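Local coordinates for succinoglycan biosynthesis protein (Bacillus cereus ATCC 14579, PDB 2QGM) that is of unconfirmed function but belongs to the erythromycin esterase family and is possibly linked to succinoglycan biosynthesis, at residues I71-N82 and L332-T343; H306-I314 and Y320-K329. All blocks are in the same frame, centred on the assembly; numbering follows the deposited sequence.

Contact 1: I71-N82 and L332-T343; sequences IGNAQYVGLGEN and LDNNYVTIGSTT
Asn335 meets Gln75 with both ends of its amide. Its CG is anti to the backbone N (chi1 -159°), which carries the amide over to the 71-82 chain. Followed outward, Gln75 keeps to this amide throughout: CB and CG each lie 3.5 Å from Asn335 OD1, CD passes ND2, and OE1 takes the hydrogen bond from Asn335 ND2 at 2.9 Å, in the carbonyl plane on a lone pair. Asn335 OD1 accepts from Gln75 N at 2.8 Å, the donor standing above the carbonyl plane. Two bonds thus fix the rotation of the Asn335 amide where the parallel strands 76-79 and 336-343 begin.

From there a backbone ladder runs from Tyr76 N to Gly80 N, Tyr76 O accepting from Val337 N at 2.9 Å. Leu332 CD1 sits over the centre of the Tyr76 ring in a CH-pi contact, 3.5 Å from the centroid. Gly78 leaves room for the Tyr336 ring, whose CE1 lies 3.6 Å from Gly78 N. On the other face, Ile339 CD1 touches both Ile71 CD1 and Val77 CG1, the latter 3.7 Å away. Ladder and Asn335-Gln75 pair are consistent with fixing the register, while branched aliphatics pack where Ile71 reaches Met104 of helix 87-104.

Contact 2: H306-I314 and Y320-K329; sequences HNIHIAKGI and YPYVAGQFLK
His309 and Tyr320 form an edge-to-face aromatic pair: the imidazole turns its edge toward the phenol face, with planes 76° apart and centroids 4.9 Å apart. A water joins their polar ends, lying in the imidazole plane and hydrogen-bonded to both His309 NE2 (2.7 Å) and Tyr320 OH. Histidine suits this place because its other nitrogen, ND1, bonds Glu283 of helix 276-297, so both ring nitrogens have partners and the ring's rotation is fixed.

Among backbone groups, Gly325 N donates to His309 O at 2.7 Å, tying the short helix 307-310 to the first turn of helix 324-332. Gly325 CA also makes a CA-H...O contact of 3.1 Å with Ala311 O; a side chain here would collide with the carbonyls of residues 309-311, which explains the glycine.

The apolar contacts centre on Ile308 CG2, which, anti to its own backbone N, reaches Tyr320 CD2 at 3.6 Å and also faces Val323 CG1. Separately, the two branches of Val323 make van der Waals contacts with carbonyl oxygens: CG1 with Ile308 O at 3.3 Å, and CG2 with Gly313 O at 3.4 Å.

Helix 276-297 closes one side, its Leu286 touching His309 and Ala324 and its Glu283 also accepting from Ala324 N, while strand 336-344 receives Leu328 on Tyr336 and Lys312 on Thr338.

How the contacts relate
Contact 2 is nested within the chain loop that contact 1 closes: strand 76-79 comes first, then 306-314 and 320-329, and helix 324-332 leads directly into strand 336-344. The centres of the two contacts lie about 11 Å apart. In the mixed eight-stranded sheet, strand 76-79 is central, flanked by strands 336-344 and 301-304, and segment 306-314 follows the latter. The two contacts touch at Tyr336 OH and Ile310 O, a probable hydrogen bond of 2.7 Å, and at Ser341 O and Asn307 ND2, also a probable hydrogen bond. The turns beyond strand 301-304 are thereby held against strand 336-344, one strand beyond 76-79, joining helix 307-310 and the chain after it to the sheet.

Contact 1: I71-N82 and L332-T343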
loop_
_atom_site.group_PDB
_atom_site.type_symbol
_atom_site.label_atom_id
_atom_site.label_comp_id
_atom_site.label_asym_id
_atom_site.label_seq_id
_atom_site.Cartn_x
_atom_site.Cartn_y
_atom_site.Cartn_z
ATOM N N ILE A 71 11.926 14.024 -1.771
ATOM C CA ILE A 71 11.492 13.123 -2.832
ATOM C C ILE A 71 12.251 13.339 -4.127
ATOM O O ILE A 71 12.572 12.381 -4.833
ATOM C CB ILE A 71 9.984 13.283 -3.133
ATOM C CG1 ILE A 71 9.167 13.085 -1.853
ATOM C CG2 ILE A 71 9.546 12.264 -4.175
ATOM C CD1 ILE A 71 9.410 11.775 -1.171
ATOM N N GLY A 72 12.527 14.598 -4.442
ATOM C CA GLY A 72 13.237 14.893 -5.669
ATOM C C GLY A 72 12.403 14.498 -6.866
ATOM O O GLY A 72 11.193 14.725 -6.891
ATOM N N ASN A 73 13.045 13.887 -7.853
ATOM C CA ASN A 73 12.342 13.482 -9.061
ATOM C C ASN A 73 11.997 11.996 -9.098
ATOM O O ASN A 73 11.778 11.437 -10.166
ATOM C CB ASN A 73 13.167 13.854 -10.294
ATOM C CG ASN A 73 14.612 13.417 -10.180
ATOM O OD1 ASN A 73 14.906 12.226 -10.063
ATOM N ND2 ASN A 73 15.527 14.384 -10.220
ATOM N N ALA A 74 11.941 11.361 -7.933
ATOM C CA ALA A 74 11.592 9.948 -7.874
ATOM C C ALA A 74 10.195 9.750 -8.460
ATOM O O ALA A 74 9.281 10.530 -8.171
ATOM C CB ALA A 74 11.630 9.461 -6.429
ATOM N N GLN A 75 10.023 8.713 -9.281
ATOM C CA GLN A 75 8.718 8.441 -9.891
ATOM C C GLN A 75 7.834 7.496 -9.069
ATOM O O GLN A 75 6.650 7.353 -9.364
ATOM C CB GLN A 75 8.894 7.869 -11.299
ATOM C CG GLN A 75 9.625 8.778 -12.281
ATOM C CD GLN A 75 9.763 8.129 -13.644
ATOM O OE1 GLN A 75 10.238 7.001 -13.754
ATOM N NE2 GLN A 75 9.346 8.838 -14.690
ATOM N N TYR A 76 8.407 6.843 -8.058
ATOM C CA TYR A 76 7.636 5.940 -7.200
ATOM C C TYR A 76 7.814 6.298 -5.733
ATOM O O TYR A 76 8.944 6.411 -5.250
ATOM C CB TYR A 76 8.068 4.484 -7.359
ATOM C CG TYR A 76 7.823 3.884 -8.716
ATOM C CD1 TYR A 76 8.665 4.169 -9.785
ATOM C CD2 TYR A 76 6.790 2.973 -8.916
ATOM C CE1 TYR A 76 8.495 3.555 -11.019
ATOM C CE2 TYR A 76 6.610 2.345 -10.151
ATOM C CZ TYR A 76 7.472 2.639 -11.194
ATOM O OH TYR A 76 7.363 1.982 -12.402
ATOM N N VAL A 77 6.707 6.475 -5.018
ATOM C CA VAL A 77 6.782 6.795 -3.593
ATOM C C VAL A 77 5.934 5.823 -2.783
ATOM O O VAL A 77 4.735 5.686 -3.030
ATOM C CB VAL A 77 6.300 8.244 -3.294
ATOM C CG1 VAL A 77 6.148 8.447 -1.788
ATOM C CG2 VAL A 77 7.294 9.257 -3.842
ATOM N N GLY A 78 6.560 5.146 -1.820
ATOM C CA GLY A 78 5.830 4.219 -0.972
ATOM C C GLY A 78 5.387 4.966 0.268
ATOM O O GLY A 78 6.202 5.622 0.912
ATOM N N LEU A 79 4.102 4.879 0.602
ATOM C CA LEU A 79 3.548 5.574 1.761
ATOM C C LEU A 79 3.001 4.558 2.756
ATOM O O LEU A 79 1.894 4.047 2.589
ATOM C CB LEU A 79 2.413 6.507 1.326
ATOM C CG LEU A 79 2.696 7.501 0.199
ATOM C CD1 LEU A 79 1.381 8.102 -0.292
ATOM C CD2 LEU A 79 3.642 8.590 0.695
ATOM N N GLY A 80 3.773 4.276 3.798
ATOM C CA GLY A 80 3.337 3.299 4.784
ATOM C C GLY A 80 2.445 3.801 5.905
ATOM O O GLY A 80 2.127 4.988 5.993
ATOM N N GLU A 81 2.023 2.864 6.747
ATOM C CA GLU A 81 1.199 3.147 7.917
ATOM C C GLU A 81 1.628 2.177 9.013
ATOM O O GLU A 81 1.758 0.965 8.781
ATOM C CB GLU A 81 -0.297 3.008 7.584
ATOM C CG GLU A 81 -0.659 1.777 6.773
ATOM C CD GLU A 81 -2.065 1.858 6.216
ATOM O OE1 GLU A 81 -2.409 2.907 5.633
ATOM O OE2 GLU A 81 -2.829 0.874 6.347
ATOM N N ASN A 82 1.872 2.720 10.204
ATOM C CA ASN A 82 2.328 1.919 11.332
ATOM C C ASN A 82 1.326 0.856 11.766
ATOM O O ASN A 82 1.710 -0.212 12.240
ATOM C CB ASN A 82 2.682 2.822 12.516
ATOM C CG ASN A 82 3.814 2.254 13.347
ATOM O OD1 ASN A 82 4.167 1.083 13.201
ATOM N ND2 ASN A 82 4.394 3.077 14.218
ATOM N N LEU A 332 14.035 -0.623 -9.071
ATOM C CA LEU A 332 14.029 0.818 -9.295
ATOM C C LEU A 332 15.172 1.638 -8.708
ATOM O O LEU A 332 15.406 2.762 -9.143
ATOM C CB LEU A 332 12.693 1.380 -8.805
ATOM C CG LEU A 332 11.471 0.722 -9.458
ATOM C CD1 LEU A 332 10.216 1.170 -8.734
ATOM C CD2 LEU A 332 11.393 1.086 -10.945
ATOM N N ASP A 333 15.876 1.081 -7.727
ATOM C CA ASP A 333 16.987 1.777 -7.081
ATOM C C ASP A 333 16.545 3.141 -6.534
ATOM O O ASP A 333 15.646 3.201 -5.701
ATOM C CB ASP A 333 18.160 1.929 -8.062
ATOM C CG ASP A 333 19.420 2.468 -7.394
ATOM O OD1 ASP A 333 19.750 2.012 -6.279
ATOM O OD2 ASP A 333 20.084 3.342 -7.988
ATOM N N ASN A 334 17.155 4.231 -6.994
ATOM C CA ASN A 334 16.794 5.550 -6.481
ATOM C C ASN A 334 15.492 6.135 -7.018
ATOM O O ASN A 334 15.100 7.239 -6.629
ATOM C CB ASN A 334 17.930 6.544 -6.723
ATOM C CG ASN A 334 19.072 6.371 -5.736
ATOM O OD1 ASN A 334 20.135 6.970 -5.883
ATOM N ND2 ASN A 334 18.851 5.550 -4.715
ATOM N N ASN A 335 14.811 5.413 -7.905
ATOM C CA ASN A 335 13.552 5.911 -8.457
ATOM C C ASN A 335 12.378 5.504 -7.579
ATOM O O ASN A 335 11.225 5.781 -7.909
ATOM C CB ASN A 335 13.341 5.400 -9.885
ATOM C CG ASN A 335 12.363 6.260 -10.668
ATOM O OD1 ASN A 335 12.288 7.481 -10.469
ATOM N ND2 ASN A 335 11.625 5.637 -11.581
ATOM N N TYR A 336 12.675 4.826 -6.474
ATOM C CA TYR A 336 11.645 4.425 -5.513
ATOM C C TYR A 336 12.038 4.958 -4.140
ATOM O O TYR A 336 13.045 4.547 -3.566
ATOM C CB TYR A 336 11.501 2.899 -5.440
ATOM C CG TYR A 336 10.573 2.420 -4.334
ATOM C CD1 TYR A 336 9.247 2.843 -4.278
ATOM C CD2 TYR A 336 11.013 1.525 -3.362
ATOM C CE1 TYR A 336 8.380 2.386 -3.288
ATOM C CE2 TYR A 336 10.152 1.057 -2.366
ATOM C CZ TYR A 336 8.831 1.496 -2.338
ATOM O OH TYR A 336 7.958 1.046 -1.373
ATOM N N VAL A 337 11.247 5.893 -3.627
ATOM C CA VAL A 337 11.507 6.476 -2.317
ATOM C C VAL A 337 10.480 5.916 -1.338
ATOM O O VAL A 337 9.296 5.816 -1.658
ATOM C CB VAL A 337 11.388 8.022 -2.351
ATOM C CG1 VAL A 337 11.380 8.571 -0.939
ATOM C CG2 VAL A 337 12.560 8.621 -3.125
ATOM N N THR A 338 10.945 5.541 -0.149
ATOM C CA THR A 338 10.075 4.982 0.880
ATOM C C THR A 338 9.872 5.904 2.060
ATOM O O THR A 338 10.834 6.386 2.653
ATOM C CB THR A 338 10.626 3.654 1.442
ATOM O OG1 THR A 338 12.007 3.812 1.792
ATOM C CG2 THR A 338 10.479 2.548 0.428
ATOM N N ILE A 339 8.608 6.133 2.402
ATOM C CA ILE A 339 8.242 6.982 3.528
ATOM C C ILE A 339 7.470 6.132 4.527
ATOM O O ILE A 339 6.290 5.842 4.320
ATOM C CB ILE A 339 7.335 8.138 3.076
ATOM C CG1 ILE A 339 8.016 8.892 1.937
ATOM C CG2 ILE A 339 7.025 9.060 4.261
ATOM C CD1 ILE A 339 7.187 10.005 1.349
ATOM N N GLY A 340 8.137 5.740 5.607
ATOM C CA GLY A 340 7.503 4.924 6.628
ATOM C C GLY A 340 6.690 5.735 7.624
ATOM O O GLY A 340 6.903 6.938 7.784
ATOM N N SER A 341 5.762 5.065 8.297
ATOM C CA SER A 341 4.897 5.697 9.287
ATOM C C SER A 341 5.258 5.249 10.696
ATOM O O SER A 341 5.382 4.052 10.959
ATOM C CB SER A 341 3.437 5.328 9.011
ATOM O OG SER A 341 2.609 5.592 10.134
ATOM N N THR A 342 5.428 6.211 11.599
ATOM C CA THR A 342 5.748 5.890 12.980
ATOM C C THR A 342 4.851 6.648 13.951
ATOM O O THR A 342 4.440 7.778 13.693
ATOM C CB THR A 342 7.241 6.208 13.333
ATOM O OG1 THR A 342 7.548 7.574 13.024
ATOM C CG2 THR A 342 8.183 5.299 12.557
ATOM N N THR A 343 4.518 5.987 15.053
ATOM C CA THR A 343 3.704 6.594 16.091
ATOM C C THR A 343 4.218 6.077 17.424
ATOM O O THR A 343 4.842 5.024 17.485
ATOM C CB THR A 343 2.204 6.265 15.921
ATOM O OG1 THR A 343 1.454 6.986 16.904
ATOM C CG2 THR A 343 1.952 4.773 16.082
#

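Contact 2: H306-I314 and Y320-K329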
loop_
_atom_site.group_PDB
_atom_site.type_symbol
_atom_site.label_atom_id
_atom_site.label_comp_id
_atom_site.label_asym_id
_atom_site.label_seq_id
_atom_site.Cartn_x
_atom_site.Cartn_y
_atom_site.Cartn_z
ATOM N N HIS A 306 0.759 -1.020 4.060
ATOM C CA HIS A 306 1.295 -1.070 5.406
ATOM C C HIS A 306 2.809 -0.869 5.332
ATOM O O HIS A 306 3.418 -1.120 4.295
ATOM C CB HIS A 306 1.007 -2.431 6.037
ATOM C CG HIS A 306 1.255 -2.472 7.512
ATOM N ND1 HIS A 306 2.521 -2.486 8.060
ATOM C CD2 HIS A 306 0.395 -2.465 8.559
ATOM C CE1 HIS A 306 2.429 -2.483 9.378
ATOM N NE2 HIS A 306 1.148 -2.470 9.706
ATOM N N ASN A 307 3.412 -0.413 6.427
ATOM C CA ASN A 307 4.865 -0.235 6.488
ATOM C C ASN A 307 5.551 -1.499 5.987
ATOM O O ASN A 307 6.528 -1.446 5.248
ATOM C CB ASN A 307 5.337 -0.018 7.929
ATOM C CG ASN A 307 5.218 1.421 8.388
ATOM O OD1 ASN A 307 4.991 2.335 7.593
ATOM N ND2 ASN A 307 5.403 1.632 9.690
ATOM N N ILE A 308 5.043 -2.643 6.425
ATOM C CA ILE A 308 5.617 -3.929 6.047
ATOM C C ILE A 308 5.831 -4.114 4.543
ATOM O O ILE A 308 6.885 -4.590 4.115
ATOM C CB ILE A 308 4.729 -5.078 6.560
ATOM C CG1 ILE A 308 4.750 -5.108 8.087
ATOM C CG2 ILE A 308 5.180 -6.403 5.944
ATOM C CD1 ILE A 308 6.102 -5.424 8.691
ATOM N N HIS A 309 4.836 -3.738 3.747
ATOM C CA HIS A 309 4.914 -3.910 2.302
ATOM C C HIS A 309 5.721 -2.873 1.529
ATOM O O HIS A 309 6.274 -3.187 0.480
ATOM C CB HIS A 309 3.497 -4.004 1.719
ATOM C CG HIS A 309 2.714 -5.167 2.238
ATOM N ND1 HIS A 309 2.984 -6.467 1.876
ATOM C CD2 HIS A 309 1.695 -5.226 3.130
ATOM C CE1 HIS A 309 2.163 -7.280 2.521
ATOM N NE2 HIS A 309 1.373 -6.549 3.288
ATOM N N ILE A 310 5.796 -1.642 2.031
ATOM C CA ILE A 310 6.552 -0.617 1.321
ATOM C C ILE A 310 8.031 -0.553 1.710
ATOM O O ILE A 310 8.843 0.022 0.980
ATOM C CB ILE A 310 5.908 0.793 1.496
ATOM C CG1 ILE A 310 5.940 1.232 2.955
ATOM C CG2 ILE A 310 4.478 0.774 0.969
ATOM C CD1 ILE A 310 7.153 2.077 3.318
ATOM N N ALA A 311 8.382 -1.163 2.842
ATOM C CA ALA A 311 9.760 -1.162 3.349
ATOM C C ALA A 311 10.809 -1.733 2.402
ATOM O O ALA A 311 10.538 -2.638 1.617
ATOM C CB ALA A 311 9.818 -1.916 4.678
ATOM N N LYS A 312 12.019 -1.200 2.506
ATOM C CA LYS A 312 13.124 -1.646 1.679
ATOM C C LYS A 312 13.608 -3.028 2.110
ATOM O O LYS A 312 14.176 -3.776 1.306
ATOM C CB LYS A 312 14.281 -0.650 1.774
ATOM C CG LYS A 312 13.924 0.733 1.270
ATOM C CD LYS A 312 15.088 1.698 1.397
ATOM C CE LYS A 312 15.329 2.113 2.842
ATOM N NZ LYS A 312 16.437 3.114 2.947
ATOM N N GLY A 313 13.379 -3.364 3.376
ATOM C CA GLY A 313 13.820 -4.650 3.888
ATOM C C GLY A 313 12.777 -5.460 4.629
ATOM O O GLY A 313 11.575 -5.270 4.444
ATOM N N ILE A 314 13.247 -6.365 5.482
ATOM C CA ILE A 314 12.367 -7.239 6.254
ATOM C C ILE A 314 12.222 -6.843 7.717
ATOM O O ILE A 314 13.203 -6.769 8.455
ATOM C CB ILE A 314 12.870 -8.690 6.222
ATOM C CG1 ILE A 314 14.402 -8.696 6.184
ATOM C CG2 ILE A 314 12.261 -9.427 5.036
ATOM C CD1 ILE A 314 15.045 -10.030 6.546
ATOM N N TYR A 320 6.461 -12.189 6.879
ATOM C CA TYR A 320 6.791 -11.632 5.575
ATOM C C TYR A 320 8.284 -11.670 5.295
ATOM O O TYR A 320 8.973 -10.659 5.431
ATOM C CB TYR A 320 6.280 -10.196 5.490
ATOM C CG TYR A 320 4.782 -10.121 5.394
ATOM C CD1 TYR A 320 4.134 -10.417 4.203
ATOM C CD2 TYR A 320 4.008 -9.787 6.502
ATOM C CE1 TYR A 320 2.751 -10.388 4.111
ATOM C CE2 TYR A 320 2.616 -9.756 6.424
ATOM C CZ TYR A 320 1.998 -10.058 5.223
ATOM O OH TYR A 320 0.624 -10.048 5.131
ATOM N N PRO A 321 8.808 -12.845 4.902
ATOM C CA PRO A 321 10.232 -13.024 4.593
ATOM C C PRO A 321 10.603 -12.297 3.302
ATOM O O PRO A 321 11.777 -12.090 3.001
ATOM C CB PRO A 321 10.370 -14.539 4.480
ATOM C CG PRO A 321 9.038 -14.944 3.936
ATOM C CD PRO A 321 8.090 -14.126 4.784
ATOM N N TYR A 322 9.584 -11.928 2.533
ATOM C CA TYR A 322 9.773 -11.173 1.298
ATOM C C TYR A 322 8.695 -10.104 1.302
ATOM O O TYR A 322 7.595 -10.336 1.800
ATOM C CB TYR A 322 9.604 -12.056 0.051
ATOM C CG TYR A 322 10.577 -13.208 0.000
ATOM C CD1 TYR A 322 10.243 -14.447 0.535
ATOM C CD2 TYR A 322 11.861 -13.040 -0.522
ATOM C CE1 TYR A 322 11.163 -15.496 0.558
ATOM C CE2 TYR A 322 12.793 -14.084 -0.504
ATOM C CZ TYR A 322 12.436 -15.306 0.041
ATOM O OH TYR A 322 13.355 -16.330 0.104
ATOM N N VAL A 323 9.014 -8.924 0.781
ATOM C CA VAL A 323 8.030 -7.851 0.717
ATOM C C VAL A 323 8.164 -7.080 -0.589
ATOM O O VAL A 323 9.251 -6.988 -1.162
ATOM C CB VAL A 323 8.152 -6.864 1.912
ATOM C CG1 VAL A 323 7.902 -7.592 3.221
ATOM C CG2 VAL A 323 9.519 -6.207 1.909
ATOM N N ALA A 324 7.040 -6.542 -1.054
ATOM C CA ALA A 324 6.983 -5.780 -2.294
ATOM C C ALA A 324 8.051 -4.692 -2.343
ATOM O O ALA A 324 8.731 -4.517 -3.354
ATOM C CB ALA A 324 5.594 -5.158 -2.452
ATOM N N GLY A 325 8.186 -3.968 -1.235
ATOM C CA GLY A 325 9.154 -2.893 -1.140
ATOM C C GLY A 325 10.586 -3.230 -1.509
ATOM O O GLY A 325 11.278 -2.399 -2.097
ATOM N N GLN A 326 11.056 -4.427 -1.176
ATOM C CA GLN A 326 12.432 -4.767 -1.520
ATOM C C GLN A 326 12.562 -5.037 -3.021
ATOM O O GLN A 326 13.608 -4.770 -3.609
ATOM C CB GLN A 326 12.915 -5.967 -0.699
ATOM C CG GLN A 326 12.359 -7.299 -1.097
ATOM C CD GLN A 326 12.624 -8.355 -0.042
ATOM O OE1 GLN A 326 13.674 -8.359 0.610
ATOM N NE2 GLN A 326 11.671 -9.259 0.130
ATOM N N PHE A 327 11.503 -5.550 -3.643
ATOM C CA PHE A 327 11.532 -5.803 -5.077
ATOM C C PHE A 327 11.495 -4.494 -5.852
ATOM O O PHE A 327 12.081 -4.393 -6.927
ATOM C CB PHE A 327 10.358 -6.680 -5.492
ATOM C CG PHE A 327 10.402 -8.048 -4.895
ATOM C CD1 PHE A 327 9.346 -8.514 -4.125
ATOM C CD2 PHE A 327 11.521 -8.862 -5.073
ATOM C CE1 PHE A 327 9.396 -9.769 -3.535
ATOM C CE2 PHE A 327 11.589 -10.125 -4.488
ATOM C CZ PHE A 327 10.522 -10.582 -3.715
ATOM N N LEU A 328 10.786 -3.505 -5.313
ATOM C CA LEU A 328 10.708 -2.204 -5.952
ATOM C C LEU A 328 12.055 -1.500 -5.813
ATOM O O LEU A 328 12.520 -0.840 -6.743
ATOM C CB LEU A 328 9.611 -1.346 -5.312
ATOM C CG LEU A 328 8.169 -1.780 -5.592
ATOM C CD1 LEU A 328 7.215 -1.007 -4.683
ATOM C CD2 LEU A 328 7.838 -1.531 -7.063
ATOM N N LYS A 329 12.691 -1.642 -4.654
ATOM C CA LYS A 329 13.991 -1.003 -4.445
ATOM C C LYS A 329 15.038 -1.620 -5.378
ATOM O O LYS A 329 15.858 -0.906 -5.954
ATOM C CB LYS A 329 14.437 -1.149 -2.988
ATOM C CG LYS A 329 15.760 -0.445 -2.671
ATOM C CD LYS A 329 15.657 1.068 -2.872
ATOM C CE LYS A 329 16.951 1.768 -2.469
ATOM N NZ LYS A 329 16.936 3.227 -2.795
HETATM O O HOH W 1 -0.439 -7.699 4.985
#